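Local coordinates for protein archaeal actin homolog (Thermoplasma acidophilum, PDB 2FSJ) that polymerizes into bundles of helical filaments in a reaction that requires a nucleoside triphosphate, with ATP the most effective, at residues 128-133 against 203-208; 93-98 against 166-171. All blocks are in the same frame, centred on the assembly; numbering follows the deposited sequence.

Contact 1 (128-133 against 203-208); sequences TPLGTF and DVLTIN
Leu130 and Leu205 both swing CG to the trans position relative to their own backbone N (chi1 -179° in each), which turns the branched end of each toward the other across the gap between the loop 128-133 and the strand 203-208. The two side chains meet at about a right angle. CD1 of Leu205 does the touching, 3.9 Å from CD2 of Leu130 and 4.2 Å from its CB, which puts the methyl beside the base of the side chain as well as its end. Two residues earlier on the strand, Asp203 also has CG trans to N, at -167°, and its carboxylate reaches the pyrrolidine ring of Pro129. OD1 approaches CB of that ring to 3.6 Å, again with the side chains crossed.

In the actin fold these partners stand on the two domains that flank the nucleotide cleft: the loop 128-133 joins strand 120-128 to helix 133-144 in the first, and 203-208 lies in the second, on a strand antiparallel to 191-197. The ATP-binding residue Tyr30 is about 9 Å from Pro129, side chain to side chain, and Ser307 about 10 Å from Asp203.

A water makes a polar link between the loop and the strand. It accepts from Leu130 N at 3.0 Å and appears to donate to Asp203 OD2, at a distance short enough to make the detail doubtful. Within the loop, Phe133 N bonds to Leu130 O at 3.0 Å, closing the turn that leads into the helix. Pro214 and Ser219 of strand 213-222 also pack on Leu130, while Gln171 lies against both Pro129 and Asp203.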
ATOM      1  N   THR A 128      -8.711   1.649   4.345  1.00 12.58           N
ATOM      2  CA  THR A 128      -8.207   3.016   4.299  1.00 12.47           C
ATOM      3  C   THR A 128      -7.697   3.369   5.731  1.00 12.59           C
ATOM      4  O   THR A 128      -8.166   2.776   6.732  1.00 11.60           O
ATOM      5  CB  THR A 128      -9.290   3.997   3.729  1.00 13.84           C
ATOM      6  OG1 THR A 128      -8.769   5.336   3.545  1.00 12.18           O
ATOM      7  CG2 THR A 128     -10.469   4.167   4.686  1.00 12.82           C
ATOM      8  N   PRO A 129      -6.750   4.290   5.836  1.00 10.72           N
ATOM      9  CA  PRO A 129      -6.223   4.683   7.171  1.00 11.81           C
ATOM     10  C   PRO A 129      -7.292   5.046   8.179  1.00 10.75           C
ATOM     11  O   PRO A 129      -8.283   5.723   7.868  1.00 10.47           O
ATOM     12  CB  PRO A 129      -5.316   5.883   6.833  1.00 12.89           C
ATOM     13  CG  PRO A 129      -4.840   5.536   5.424  1.00 11.74           C
ATOM     14  CD  PRO A 129      -6.005   4.970   4.749  1.00 11.65           C
ATOM     15  N   LEU A 130      -7.063   4.685   9.435  1.00 10.08           N
ATOM     16  CA  LEU A 130      -8.052   4.882  10.462  1.00 10.40           C
ATOM     17  C   LEU A 130      -8.451   6.350  10.710  1.00 10.97           C
ATOM     18  O   LEU A 130      -9.609   6.614  10.958  1.00 11.86           O
ATOM     19  CB  LEU A 130      -7.542   4.282  11.782  1.00 10.63           C
ATOM     20  CG  LEU A 130      -8.499   4.392  12.977  1.00  9.98           C
ATOM     21  CD1 LEU A 130      -9.784   3.633  12.736  1.00 12.88           C
ATOM     22  CD2 LEU A 130      -7.752   3.952  14.236  1.00 15.26           C
ATOM     23  N   GLY A 131      -7.475   7.269  10.669  1.00 12.74           N
ATOM     24  CA  GLY A 131      -7.672   8.672  11.033  1.00 12.76           C
ATOM     25  C   GLY A 131      -8.810   9.385  10.312  1.00 13.63           C
ATOM     26  O   GLY A 131      -9.516  10.230  10.908  1.00 11.90           O
ATOM     27  N   THR A 132      -9.025   9.018   9.035  1.00 13.61           N
ATOM     28  CA  THR A 132     -10.141   9.561   8.252  1.00 13.21           C
ATOM     29  C   THR A 132     -11.015   8.459   7.706  1.00 13.43           C
ATOM     30  O   THR A 132     -11.633   8.620   6.639  1.00 12.52           O
ATOM     31  CB  THR A 132      -9.638  10.407   7.093  1.00 13.93           C
ATOM     32  OG1 THR A 132      -8.685   9.662   6.283  1.00 14.01           O
ATOM     33  CG2 THR A 132      -8.884  11.617   7.595  1.00 16.60           C
ATOM     34  N   PHE A 133     -11.103   7.361   8.452  1.00 11.94           N
ATOM     35  CA  PHE A 133     -11.821   6.161   8.035  1.00 13.72           C
ATOM     36  C   PHE A 133     -13.277   6.413   7.658  1.00 15.23           C
ATOM     37  O   PHE A 133     -13.714   6.078   6.557  1.00 14.38           O
ATOM     38  CB  PHE A 133     -11.778   5.104   9.125  1.00 14.04           C
ATOM     39  CG  PHE A 133     -12.394   3.780   8.727  1.00 13.36           C
ATOM     40  CD1 PHE A 133     -11.707   2.909   7.901  1.00 12.80           C
ATOM     41  CD2 PHE A 133     -13.648   3.403   9.204  1.00 13.01           C
ATOM     42  CE1 PHE A 133     -12.275   1.717   7.505  1.00 12.23           C
ATOM     43  CE2 PHE A 133     -14.192   2.213   8.862  1.00 15.38           C
ATOM     44  CZ  PHE A 133     -13.489   1.349   7.997  1.00 15.92           C
ATOM     45  N   ASP A 203       1.937   4.527   9.029  1.00 15.82           N
ATOM     46  CA  ASP A 203       0.606   4.354   9.622  1.00 14.45           C
ATOM     47  C   ASP A 203       0.798   3.379  10.776  1.00 13.06           C
ATOM     48  O   ASP A 203       1.251   2.217  10.582  1.00 10.69           O
ATOM     49  CB  ASP A 203      -0.308   3.778   8.560  1.00 14.13           C
ATOM     50  CG  ASP A 203      -1.758   3.837   8.934  1.00 20.88           C
ATOM     51  OD1 ASP A 203      -2.364   4.920   8.688  1.00 24.10           O
ATOM     52  OD2 ASP A 203      -2.353   2.868   9.495  1.00 19.82           O
ATOM     53  N   VAL A 204       0.429   3.825  11.965  1.00 11.59           N
ATOM     54  CA  VAL A 204       0.555   3.019  13.172  1.00 11.76           C
ATOM     55  C   VAL A 204      -0.845   2.738  13.671  1.00 11.58           C
ATOM     56  O   VAL A 204      -1.591   3.665  14.036  1.00 10.46           O
ATOM     57  CB  VAL A 204       1.375   3.718  14.226  1.00 10.64           C
ATOM     58  CG1 VAL A 204       1.463   2.872  15.541  1.00 10.67           C
ATOM     59  CG2 VAL A 204       2.774   4.106  13.641  1.00 13.09           C
ATOM     60  N   LEU A 205      -1.199   1.466  13.671  1.00 11.28           N
ATOM     61  CA  LEU A 205      -2.491   1.035  14.162  1.00 11.77           C
ATOM     62  C   LEU A 205      -2.301   0.138  15.389  1.00 12.15           C
ATOM     63  O   LEU A 205      -1.655  -0.934  15.311  1.00 10.82           O
ATOM     64  CB  LEU A 205      -3.263   0.317  13.061  1.00 12.89           C
ATOM     65  CG  LEU A 205      -4.608  -0.062  13.679  1.00 18.67           C
ATOM     66  CD1 LEU A 205      -5.774   0.782  13.240  1.00 19.21           C
ATOM     67  CD2 LEU A 205      -4.863  -1.527  13.756  1.00 19.96           C
ATOM     68  N   THR A 206      -2.818   0.613  16.520  1.00 11.13           N
ATOM     69  CA  THR A 206      -2.817  -0.155  17.772  1.00 11.69           C
ATOM     70  C   THR A 206      -4.171  -0.826  17.915  1.00 11.47           C
ATOM     71  O   THR A 206      -5.195  -0.195  17.769  1.00 10.82           O
ATOM     72  CB  THR A 206      -2.492   0.771  18.951  1.00 10.86           C
ATOM     73  OG1 THR A 206      -1.150   1.236  18.801  1.00 12.04           O
ATOM     74  CG2 THR A 206      -2.504   0.021  20.309  1.00 11.85           C
ATOM     75  N   ILE A 207      -4.125  -2.132  18.116  1.00 13.00           N
ATOM     76  CA  ILE A 207      -5.299  -2.994  18.216  1.00 13.30           C
ATOM     77  C   ILE A 207      -5.338  -3.732  19.565  1.00 12.86           C
ATOM     78  O   ILE A 207      -4.329  -4.225  20.040  1.00 11.76           O
ATOM     79  CB  ILE A 207      -5.291  -3.959  16.995  1.00 14.72           C
ATOM     80  CG1 ILE A 207      -6.688  -4.472  16.669  1.00 17.21           C
ATOM     81  CG2 ILE A 207      -4.266  -5.075  17.156  1.00 15.77           C
ATOM     82  CD1 ILE A 207      -6.761  -5.257  15.312  1.00 19.07           C
ATOM     83  N   ASN A 208      -6.536  -3.812  20.132  1.00 11.74           N
ATOM     84  CA  ASN A 208      -6.778  -4.550  21.359  1.00 13.11           C
ATOM     85  C   ASN A 208      -6.981  -6.005  20.964  1.00 12.89           C
ATOM     86  O   ASN A 208      -7.910  -6.318  20.239  1.00 12.50           O
ATOM     87  CB  ASN A 208      -8.012  -4.043  22.087  1.00 12.77           C
ATOM     88  CG  ASN A 208      -8.095  -4.614  23.497  1.00 16.17           C
ATOM     89  OD1 ASN A 208      -7.437  -5.619  23.769  1.00 17.24           O
ATOM     90  ND2 ASN A 208      -8.750  -3.898  24.423  1.00 15.46           N
TER
HETATM   91  O   HOH W   1      -4.831   2.840  10.053  1.00 11.46           O

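Contact 2 (93-98 against 166-171); sequences GRLASK and LIMRPQ
Met168, which meets Leu95 through its thioether end, presents its carbonyl O to the flat guanidinium group of Arg169, the next residue on the strand. The oxygen lies nearly in the guanidinium plane, 10° out of it, and NH1 of Arg169 bonds to Met168 O at 3.0 Å. Seen from the carbonyl, the donor stands well above the plane, 50° out, so the bond misses a lone-pair direction.

The closest contacts across the segments are apolar and run through one methyl, CD1 of Leu95. It comes tip to tip with Met168, 3.9 Å from CE and 4.0 Å from SD, and also approaches CD1 of Leu166 to 4.4 Å. Met168 is bent at its second and third torsions, and this folds its S-CH3 end round to the leucine methyl. The backbones stay well separated, with the CA atoms of Leu95 and Leu166 10.7 Å apart, so long side chains bridge the space.

This is packing on one face of the large mixed sheet of the first domain of the actin fold. Leu166 and Met168 point to the face covered by helix 133-144, where Ala140 and Val137, respectively, lie against them, and the loop 93-98 drops Leu95 onto that same face.

Arg94 to Ser97 form a type I turn. Arg94 O is gripped twice by Ser97: by OG at 2.6 Å, in the carbonyl plane, and by the backbone N at 3.2 Å. The guanidinium of Arg94 forms a salt bridge to Glu136 through NE, tying the turn to the helix on that face. At the far end of the strand segment, Gln171 NE2 bonds to OD2 of Asp92, immediately before the loop.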
ATOM      1  N   GLY A  93      -5.331   4.239   0.404  1.00 12.02           N
ATOM      2  CA  GLY A  93      -6.770   4.075   0.587  1.00 13.23           C
ATOM      3  C   GLY A  93      -7.660   5.239   0.180  1.00 12.39           C
ATOM      4  O   GLY A  93      -8.719   5.452   0.810  1.00 12.64           O
ATOM      5  N   ARG A  94      -7.278   5.971  -0.876  1.00 12.21           N
ATOM      6  CA  ARG A  94      -8.080   7.088  -1.378  1.00 12.25           C
ATOM      7  C   ARG A  94      -8.947   6.636  -2.535  1.00 13.42           C
ATOM      8  O   ARG A  94      -8.778   7.087  -3.677  1.00 10.45           O
ATOM      9  CB  ARG A  94      -7.212   8.260  -1.825  1.00 11.76           C
ATOM     10  CG  ARG A  94      -6.292   8.787  -0.705  1.00 17.45           C
ATOM     11  CD  ARG A  94      -7.042   9.445   0.439  1.00 21.92           C
ATOM     12  NE  ARG A  94      -7.867  10.555  -0.051  1.00 29.70           N
ATOM     13  CZ  ARG A  94      -7.469  11.830  -0.192  1.00 33.42           C
ATOM     14  NH1 ARG A  94      -6.222  12.220   0.142  1.00 30.26           N
ATOM     15  NH2 ARG A  94      -8.336  12.731  -0.656  1.00 35.65           N
ATOM     16  N   LEU A  95      -9.869   5.735  -2.228  1.00 14.49           N
ATOM     17  CA  LEU A  95     -10.608   5.025  -3.259  1.00 14.92           C
ATOM     18  C   LEU A  95     -11.620   5.900  -4.007  1.00 16.09           C
ATOM     19  O   LEU A  95     -11.984   5.569  -5.134  1.00 16.47           O
ATOM     20  CB  LEU A  95     -11.335   3.834  -2.661  1.00 15.27           C
ATOM     21  CG  LEU A  95     -10.584   2.671  -2.007  1.00 17.68           C
ATOM     22  CD1 LEU A  95     -11.610   1.577  -1.574  1.00 17.06           C
ATOM     23  CD2 LEU A  95      -9.577   2.066  -2.905  1.00 19.27           C
ATOM     24  N   ALA A  96     -12.045   7.019  -3.412  1.00 16.38           N
ATOM     25  CA  ALA A  96     -12.967   7.948  -4.085  1.00 17.07           C
ATOM     26  C   ALA A  96     -12.286   8.984  -4.953  1.00 16.80           C
ATOM     27  O   ALA A  96     -12.960   9.760  -5.605  1.00 17.48           O
ATOM     28  CB  ALA A  96     -13.833   8.643  -3.037  1.00 17.73           C
ATOM     29  N   SER A  97     -10.957   9.033  -4.935  1.00 16.08           N
ATOM     30  CA  SER A  97     -10.204  10.059  -5.608  1.00 15.13           C
ATOM     31  C   SER A  97     -10.125   9.823  -7.106  1.00 15.67           C
ATOM     32  O   SER A  97     -10.247   8.680  -7.605  1.00 13.43           O
ATOM     33  CB  SER A  97      -8.777  10.181  -5.002  1.00 16.21           C
ATOM     34  OG  SER A  97      -8.005   9.012  -5.214  1.00 14.42           O
ATOM     35  N   LYS A  98      -9.960  10.915  -7.836  1.00 16.31           N
ATOM     36  CA  LYS A  98      -9.740  10.838  -9.278  1.00 17.37           C
ATOM     37  C   LYS A  98      -8.492  10.030  -9.624  1.00 16.92           C
ATOM     38  O   LYS A  98      -8.469   9.276 -10.609  1.00 15.55           O
ATOM     39  CB  LYS A  98      -9.639  12.246  -9.891  1.00 18.58           C
ATOM     40  N   LEU A 166     -19.202  -2.649  -1.142  1.00 19.27           N
ATOM     41  CA  LEU A 166     -17.855  -2.366  -0.731  1.00 17.86           C
ATOM     42  C   LEU A 166     -17.787  -2.574   0.775  1.00 18.81           C
ATOM     43  O   LEU A 166     -18.510  -1.890   1.527  1.00 19.57           O
ATOM     44  CB  LEU A 166     -17.539  -0.923  -1.119  1.00 18.11           C
ATOM     45  CG  LEU A 166     -16.154  -0.382  -0.890  1.00 18.89           C
ATOM     46  CD1 LEU A 166     -15.098  -1.175  -1.671  1.00 19.92           C
ATOM     47  CD2 LEU A 166     -16.122   1.109  -1.239  1.00 18.60           C
ATOM     48  N   ILE A 167     -16.933  -3.499   1.219  1.00 16.56           N
ATOM     49  CA  ILE A 167     -16.687  -3.754   2.620  1.00 16.98           C
ATOM     50  C   ILE A 167     -15.297  -3.160   2.939  1.00 16.47           C
ATOM     51  O   ILE A 167     -14.351  -3.371   2.193  1.00 15.53           O
ATOM     52  CB  ILE A 167     -16.731  -5.252   2.911  1.00 17.11           C
ATOM     53  CG1 ILE A 167     -18.150  -5.835   2.620  1.00 19.43           C
ATOM     54  CG2 ILE A 167     -16.272  -5.580   4.366  1.00 18.16           C
ATOM     55  CD1 ILE A 167     -19.254  -5.193   3.421  1.00 21.51           C
ATOM     56  N   MET A 168     -15.207  -2.441   4.044  1.00 14.93           N
ATOM     57  CA  MET A 168     -14.019  -1.672   4.394  1.00 14.90           C
ATOM     58  C   MET A 168     -13.552  -1.970   5.800  1.00 14.96           C
ATOM     59  O   MET A 168     -14.369  -2.040   6.713  1.00 15.23           O
ATOM     60  CB  MET A 168     -14.329  -0.183   4.285  1.00 14.71           C
ATOM     61  CG  MET A 168     -14.681   0.266   2.884  1.00 17.22           C
ATOM     62  SD  MET A 168     -13.289   0.245   1.773  1.00 18.07           S
ATOM     63  CE  MET A 168     -12.300   1.746   2.292  1.00 16.79           C
ATOM     64  N   ARG A 169     -12.236  -2.057   5.989  1.00 13.67           N
ATOM     65  CA  ARG A 169     -11.651  -2.153   7.329  1.00 13.07           C
ATOM     66  C   ARG A 169     -10.521  -1.152   7.433  1.00 12.41           C
ATOM     67  O   ARG A 169      -9.945  -0.857   6.399  1.00 12.21           O
ATOM     68  CB  ARG A 169     -11.076  -3.529   7.548  1.00 13.03           C
ATOM     69  CG  ARG A 169     -12.104  -4.606   7.781  1.00 15.85           C
ATOM     70  CD  ARG A 169     -12.935  -4.432   9.050  1.00 20.79           C
ATOM     71  NE  ARG A 169     -13.895  -5.522   9.156  1.00 25.61           N
ATOM     72  CZ  ARG A 169     -15.116  -5.524   8.621  1.00 28.56           C
ATOM     73  NH1 ARG A 169     -15.597  -4.469   7.942  1.00 25.50           N
ATOM     74  NH2 ARG A 169     -15.886  -6.593   8.794  1.00 30.62           N
ATOM     75  N   PRO A 170     -10.188  -0.653   8.636  1.00 11.15           N
ATOM     76  CA  PRO A 170      -9.049   0.257   8.801  1.00 12.22           C
ATOM     77  C   PRO A 170      -7.754  -0.376   8.365  1.00 11.04           C
ATOM     78  O   PRO A 170      -7.531  -1.564   8.617  1.00 10.87           O
ATOM     79  CB  PRO A 170      -9.052   0.554  10.311  1.00 11.60           C
ATOM     80  CG  PRO A 170     -10.471   0.424  10.690  1.00 13.49           C
ATOM     81  CD  PRO A 170     -10.880  -0.821   9.918  1.00 12.73           C
ATOM     82  N   GLN A 171      -6.898   0.390   7.679  1.00 11.08           N
ATOM     83  CA  GLN A 171      -5.590  -0.077   7.340  1.00 12.21           C
ATOM     84  C   GLN A 171      -4.859  -0.506   8.652  1.00 12.00           C
ATOM     85  O   GLN A 171      -4.975   0.163   9.698  1.00 12.52           O
ATOM     86  CB  GLN A 171      -4.810   1.050   6.645  1.00 13.45           C
ATOM     87  CG  GLN A 171      -3.446   0.646   6.135  1.00 14.98           C
ATOM     88  CD  GLN A 171      -2.880   1.685   5.145  1.00 18.97           C
ATOM     89  OE1 GLN A 171      -3.605   2.140   4.247  1.00 21.80           O
ATOM     90  NE2 GLN A 171      -1.637   2.077   5.339  1.00 15.06           N
TER

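Overall arrangement
The segments alternate along the chain, in the order 93-98, 128-133, 166-171, 203-208, with the centres of the two contacts 13 Å apart. Contact 2 lies wholly within the first domain, whereas contact 1 joins the first domain to the second. Residues 128-133 and 166-171 join them: Thr128 O probably accepts from Gln171 N, and CE1 of Phe133 packs against Pro170 N. Thr128 OG1 also probably bonds to Gly93 O, linking the end of strand 120-128 to the loop 93-98. The arrangement connects the interior of one domain to the interdomain boundary near the ATP site.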